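Local structure of Phenylalanine/tyrosine ammonia-lyase (Rhodosporidium toruloides, 1Y2M) at residues 314-319 with 323-328; 373-378 with 430-435. The protein catalyses the non-oxidative deamination of L-phenylalanine and L-tyrosine to trans-cinnamic and p-coumaric acid, the commitment step of phenylpropanoid pathways. All blocks are in the same frame, centred on the assembly; numbering follows the deposited sequence.

Contact 1 (314-319 with 323-328); sequences FLHDVT and PTQIEV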
loop_
_atom_site.group_PDB
_atom_site.type_symbol
_atom_site.label_atom_id
_atom_site.label_comp_id
_atom_site.label_asym_id
_atom_site.label_seq_id
_atom_site.Cartn_x
_atom_site.Cartn_y
_atom_site.Cartn_z
ATOM N N PHE B 314 38.078 2.151 -4.003
ATOM C CA PHE B 314 37.987 3.376 -4.773
ATOM C C PHE B 314 36.520 3.708 -5.089
ATOM O O PHE B 314 36.126 4.880 -5.118
ATOM C CB PHE B 314 38.780 3.274 -6.074
ATOM C CG PHE B 314 38.804 4.526 -6.831
ATOM C CD1 PHE B 314 39.580 5.614 -6.407
ATOM C CD2 PHE B 314 38.000 4.667 -7.908
ATOM C CE1 PHE B 314 39.589 6.828 -7.144
ATOM C CE2 PHE B 314 37.989 5.863 -8.629
ATOM C CZ PHE B 314 38.727 6.925 -8.257
ATOM N N LEU B 315 35.732 2.677 -5.305
ATOM C CA LEU B 315 34.341 2.805 -5.746
ATOM C C LEU B 315 33.389 3.140 -4.639
ATOM O O LEU B 315 32.190 3.305 -4.882
ATOM C CB LEU B 315 33.870 1.549 -6.467
ATOM C CG LEU B 315 34.451 1.317 -7.867
ATOM C CD1 LEU B 315 34.066 -0.075 -8.382
ATOM C CD2 LEU B 315 33.948 2.362 -8.840
ATOM N N HIS B 316 33.887 3.160 -3.402
ATOM C CA HIS B 316 33.035 3.430 -2.247
ATOM C C HIS B 316 33.692 4.458 -1.316
ATOM O O HIS B 316 33.320 5.657 -1.324
ATOM C CB HIS B 316 32.721 2.113 -1.556
ATOM C CG HIS B 316 32.216 1.085 -2.498
ATOM N ND1 HIS B 316 30.907 1.044 -2.932
ATOM C CD2 HIS B 316 32.877 0.136 -3.198
ATOM C CE1 HIS B 316 30.770 0.058 -3.811
ATOM N NE2 HIS B 316 31.960 -0.496 -4.005
ATOM N N ASP B 317 34.732 4.016 -0.612
ATOM C CA ASP B 317 35.463 4.858 0.339
ATOM C C ASP B 317 35.894 6.207 -0.251
ATOM O O ASP B 317 35.794 7.263 0.409
ATOM C CB ASP B 317 36.707 4.124 0.839
ATOM C CG ASP B 317 36.425 2.730 1.424
ATOM O OD1 ASP B 317 36.938 2.470 2.528
ATOM O OD2 ASP B 317 35.712 1.890 0.818
ATOM N N VAL B 318 36.400 6.184 -1.490
ATOM C CA VAL B 318 36.928 7.377 -2.092
ATOM C C VAL B 318 35.817 8.166 -2.767
ATOM O O VAL B 318 35.739 9.404 -2.622
ATOM C CB VAL B 318 37.998 7.062 -3.115
ATOM C CG1 VAL B 318 38.456 8.350 -3.805
ATOM C CG2 VAL B 318 39.184 6.361 -2.405
ATOM N N THR B 319 35.044 7.481 -3.583
ATOM C CA THR B 319 34.161 8.175 -4.519
ATOM C C THR B 319 32.738 8.473 -4.024
ATOM O O THR B 319 32.137 9.472 -4.462
ATOM C CB THR B 319 34.053 7.403 -5.861
ATOM O OG1 THR B 319 33.736 6.016 -5.616
ATOM C CG2 THR B 319 35.330 7.527 -6.635
ATOM N N PRO B 323 28.732 5.895 4.749
ATOM C CA PRO B 323 29.356 4.916 5.640
ATOM C C PRO B 323 28.918 3.476 5.493
ATOM O O PRO B 323 29.757 2.568 5.517
ATOM C CB PRO B 323 29.036 5.464 7.036
ATOM C CG PRO B 323 29.029 6.980 6.822
ATOM C CD PRO B 323 28.379 7.154 5.453
ATOM N N THR B 324 27.628 3.242 5.304
ATOM C CA THR B 324 27.139 1.855 5.214
ATOM C C THR B 324 27.349 1.286 3.829
ATOM O O THR B 324 27.391 0.051 3.694
ATOM C CB THR B 324 25.677 1.718 5.607
ATOM O OG1 THR B 324 24.901 2.679 4.871
ATOM C CG2 THR B 324 25.523 1.908 7.136
ATOM N N GLN B 325 27.509 2.130 2.809
ATOM C CA GLN B 325 27.933 1.609 1.517
ATOM C C GLN B 325 29.379 1.077 1.615
ATOM O O GLN B 325 29.719 -0.019 1.117
ATOM C CB GLN B 325 27.887 2.705 0.466
ATOM C CG GLN B 325 28.159 2.177 -0.932
ATOM C CD GLN B 325 28.065 3.247 -1.988
ATOM O OE1 GLN B 325 27.138 4.060 -1.982
ATOM N NE2 GLN B 325 28.999 3.208 -2.963
ATOM N N ILE B 326 30.237 1.881 2.226
ATOM C CA ILE B 326 31.619 1.481 2.516
ATOM C C ILE B 326 31.623 0.163 3.281
ATOM O O ILE B 326 32.373 -0.740 2.962
ATOM C CB ILE B 326 32.318 2.563 3.309
ATOM C CG1 ILE B 326 32.512 3.829 2.456
ATOM C CG2 ILE B 326 33.626 2.067 3.887
ATOM C CD1 ILE B 326 32.987 5.022 3.265
ATOM N N GLU B 327 30.765 0.081 4.295
ATOM C CA GLU B 327 30.683 -1.106 5.124
ATOM C C GLU B 327 30.355 -2.357 4.326
ATOM O O GLU B 327 30.997 -3.394 4.470
ATOM C CB GLU B 327 29.658 -0.881 6.225
ATOM C CG GLU B 327 29.298 -2.089 7.018
ATOM C CD GLU B 327 28.254 -1.787 8.127
ATOM O OE1 GLU B 327 28.051 -0.597 8.439
ATOM O OE2 GLU B 327 27.688 -2.735 8.661
ATOM N N VAL B 328 29.297 -2.272 3.534
ATOM C CA VAL B 328 28.833 -3.446 2.788
ATOM C C VAL B 328 29.897 -3.882 1.727
ATOM O O VAL B 328 30.232 -5.069 1.593
ATOM C CB VAL B 328 27.474 -3.164 2.123
ATOM C CG1 VAL B 328 27.118 -4.292 1.152
ATOM C CG2 VAL B 328 26.378 -2.913 3.190
HETATM O O HOH W 1 34.764 -0.367 1.398
#
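Q325 reaches the imidazole of H316 with its amide nitrogen, and a hydrogen bond links the two side chains. NE2 of Q325 donates to ND1 of H316 over 2.9 Å, nearly straight at 171°. The amide stands almost upright to the ring, at close to a right angle, and its nitrogen comes to the ring edge somewhat tilted from the imidazole plane. Q325 gets there by stretching out: CG lies anti to the backbone N (chi1 -173°) and the chain stays extended beyond it. NE2, the other ring nitrogen of H316, bonds to S310 O, consistent with a neutral imidazole protonated at NE2. The two segments form a helical hairpin, short helix 314-318 folding back on the start of helix 323-336 with their N-to-C directions 143° apart, so roughly antiparallel, and the segment axes 8.5 Å apart at closest approach. I326 packs against the first helix: its CG2 touches D317 OD1 at 3.6 Å, while CG1 packs 3.8 Å from D317 CA. A water donates to D317 OD2 and to I326 O, the latter at 2.9 Å, linking carboxylate and helix backbone. N412 of a second subunit accepts a further hydrogen bond from Q325 NE2 and also bonds to L315 O.

Contact 2 (373-378 with 430-435); sequences GPLVSD and AQIGKL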
loop_
_atom_site.group_PDB
_atom_site.type_symbol
_atom_site.label_atom_id
_atom_site.label_comp_id
_atom_site.label_asym_id
_atom_site.label_seq_id
_atom_site.Cartn_x
_atom_site.Cartn_y
_atom_site.Cartn_z
ATOM N N GLY B 373 23.457 -0.659 1.258
ATOM C CA GLY B 373 23.972 0.335 2.200
ATOM C C GLY B 373 22.873 1.134 2.902
ATOM O O GLY B 373 22.844 1.238 4.155
ATOM N N PRO B 374 21.947 1.689 2.119
ATOM C CA PRO B 374 20.924 2.502 2.767
ATOM C C PRO B 374 20.091 1.795 3.799
ATOM O O PRO B 374 19.826 2.331 4.886
ATOM C CB PRO B 374 20.096 3.018 1.594
ATOM C CG PRO B 374 21.063 3.130 0.497
ATOM C CD PRO B 374 21.866 1.817 0.663
ATOM N N LEU B 375 19.686 0.577 3.484
ATOM C CA LEU B 375 18.845 -0.148 4.400
ATOM C C LEU B 375 19.658 -0.621 5.639
ATOM O O LEU B 375 19.113 -0.774 6.749
ATOM C CB LEU B 375 18.129 -1.296 3.742
ATOM C CG LEU B 375 18.921 -2.475 3.235
ATOM C CD1 LEU B 375 19.102 -3.555 4.298
ATOM C CD2 LEU B 375 18.223 -3.004 1.932
ATOM N N VAL B 376 20.957 -0.834 5.462
ATOM C CA VAL B 376 21.792 -1.175 6.602
ATOM C C VAL B 376 21.876 -0.020 7.552
ATOM O O VAL B 376 21.873 -0.212 8.770
ATOM C CB VAL B 376 23.168 -1.695 6.142
ATOM C CG1 VAL B 376 24.145 -1.842 7.317
ATOM C CG2 VAL B 376 22.962 -3.029 5.454
ATOM N N SER B 377 21.965 1.207 7.021
ATOM C CA SER B 377 21.969 2.368 7.891
ATOM C C SER B 377 20.692 2.426 8.711
ATOM O O SER B 377 20.729 2.790 9.865
ATOM C CB SER B 377 22.206 3.703 7.118
ATOM O OG SER B 377 22.456 4.757 8.017
ATOM N N ASP B 378 19.559 2.070 8.088
ATOM C CA ASP B 378 18.279 2.057 8.761
ATOM C C ASP B 378 18.284 1.008 9.859
ATOM O O ASP B 378 17.785 1.273 10.959
ATOM C CB ASP B 378 17.148 1.769 7.777
ATOM C CG ASP B 378 16.798 2.947 6.946
ATOM O OD1 ASP B 378 17.242 4.072 7.247
ATOM O OD2 ASP B 378 15.985 2.737 5.993
ATOM N N ALA B 430 12.152 -6.150 2.325
ATOM C CA ALA B 430 11.650 -6.300 0.970
ATOM C C ALA B 430 12.747 -5.923 -0.039
ATOM O O ALA B 430 12.853 -6.515 -1.110
ATOM C CB ALA B 430 10.440 -5.433 0.756
ATOM N N GLN B 431 13.551 -4.928 0.292
ATOM C CA GLN B 431 14.640 -4.503 -0.585
ATOM C C GLN B 431 15.772 -5.542 -0.648
ATOM O O GLN B 431 16.331 -5.809 -1.727
ATOM C CB GLN B 431 15.229 -3.153 -0.187
ATOM C CG GLN B 431 14.205 -2.016 -0.271
ATOM C CD GLN B 431 13.536 -1.960 -1.589
ATOM O OE1 GLN B 431 14.112 -1.463 -2.560
ATOM N NE2 GLN B 431 12.293 -2.475 -1.659
ATOM N N ILE B 432 16.136 -6.115 0.496
ATOM C CA ILE B 432 17.080 -7.238 0.521
ATOM C C ILE B 432 16.518 -8.363 -0.343
ATOM O O ILE B 432 17.191 -8.904 -1.227
ATOM C CB ILE B 432 17.293 -7.781 1.965
ATOM C CG1 ILE B 432 17.937 -6.717 2.865
ATOM C CG2 ILE B 432 18.145 -9.070 1.925
ATOM C CD1 ILE B 432 17.934 -7.052 4.326
ATOM N N GLY B 433 15.256 -8.733 -0.102
ATOM C CA GLY B 433 14.630 -9.808 -0.885
ATOM C C GLY B 433 14.683 -9.525 -2.407
ATOM O O GLY B 433 15.055 -10.405 -3.207
ATOM N N LYS B 434 14.305 -8.335 -2.847
ATOM C CA LYS B 434 14.382 -8.018 -4.263
ATOM C C LYS B 434 15.806 -8.187 -4.795
ATOM O O LYS B 434 15.998 -8.787 -5.837
ATOM C CB LYS B 434 13.840 -6.615 -4.502
ATOM C CG LYS B 434 13.866 -6.230 -5.954
ATOM C CD LYS B 434 12.909 -7.023 -6.832
ATOM C CE LYS B 434 12.943 -6.477 -8.259
ATOM N NZ LYS B 434 11.889 -6.992 -9.236
ATOM N N LEU B 435 16.816 -7.734 -4.059
ATOM C CA LEU B 435 18.200 -7.923 -4.493
ATOM C C LEU B 435 18.581 -9.373 -4.690
ATOM O O LEU B 435 19.044 -9.792 -5.764
ATOM C CB LEU B 435 19.154 -7.311 -3.463
ATOM C CG LEU B 435 20.629 -7.322 -3.929
ATOM C CD1 LEU B 435 20.790 -6.437 -5.238
ATOM C CD2 LEU B 435 21.547 -6.862 -2.847
#
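L375 makes the apolar contacts, sending its two methyl branches to Q431 and I432 of the facing helix. CD1 meets I432 CG1 and I432 CD1, each at 3.7 Å, whereas CD2 rests against Q431 CB at 3.7 Å and also reaches I432 CG1 at 3.8 Å. The leucine and isoleucine side chains run across each other at about a right angle. Chi1 of 67° tucks L375 CG between its own backbone N and carbonyl carbon, an uncommon choice for a helical leucine, and this spreads the methyls over I432 and the base of Q431. Such helix-to-helix contacts belong to the largely helical fold of the PAL/histidase family: helix 368-391, kinked at P374, lies against helix 416-443, with 7.8 Å between L375 CA and Q431 CA. Polar groups act around this apolar patch. Q431 lends L375 only its CB; the chain then bends at chi2 (-53°) and carries the amide away, where NE2 bonds to T489 O of a second subunit. Its backbone carbonyl ties the same two helices together through W371 NE1. From the other helix, D378 OD1 forms a salt bridge with K424 of the second subunit.

How the contacts relate
Helix 323-336 joins the two contacts, since it carries half of contact 1 and packs against helix 368-391, which supplies half of contact 2. The centres are 16 Å apart, yet the segments touch directly: T324 OG1 lies 2.6 Å from G373 O, a probable hydrogen bond, and T324 CG2 is 3.6 Å from S377 N. Contact 1 is the one nearer the substrate pocket, the side chain of L315 being about 7 Å from that of R366 and about 8 Å from that of Q360, both of which probably bind cinnamate, as in related enzymes. Contact 2, deeper in the chain, lies away from the residues known or thought to bind cinnamate. Both reach the second subunit of the tetramer.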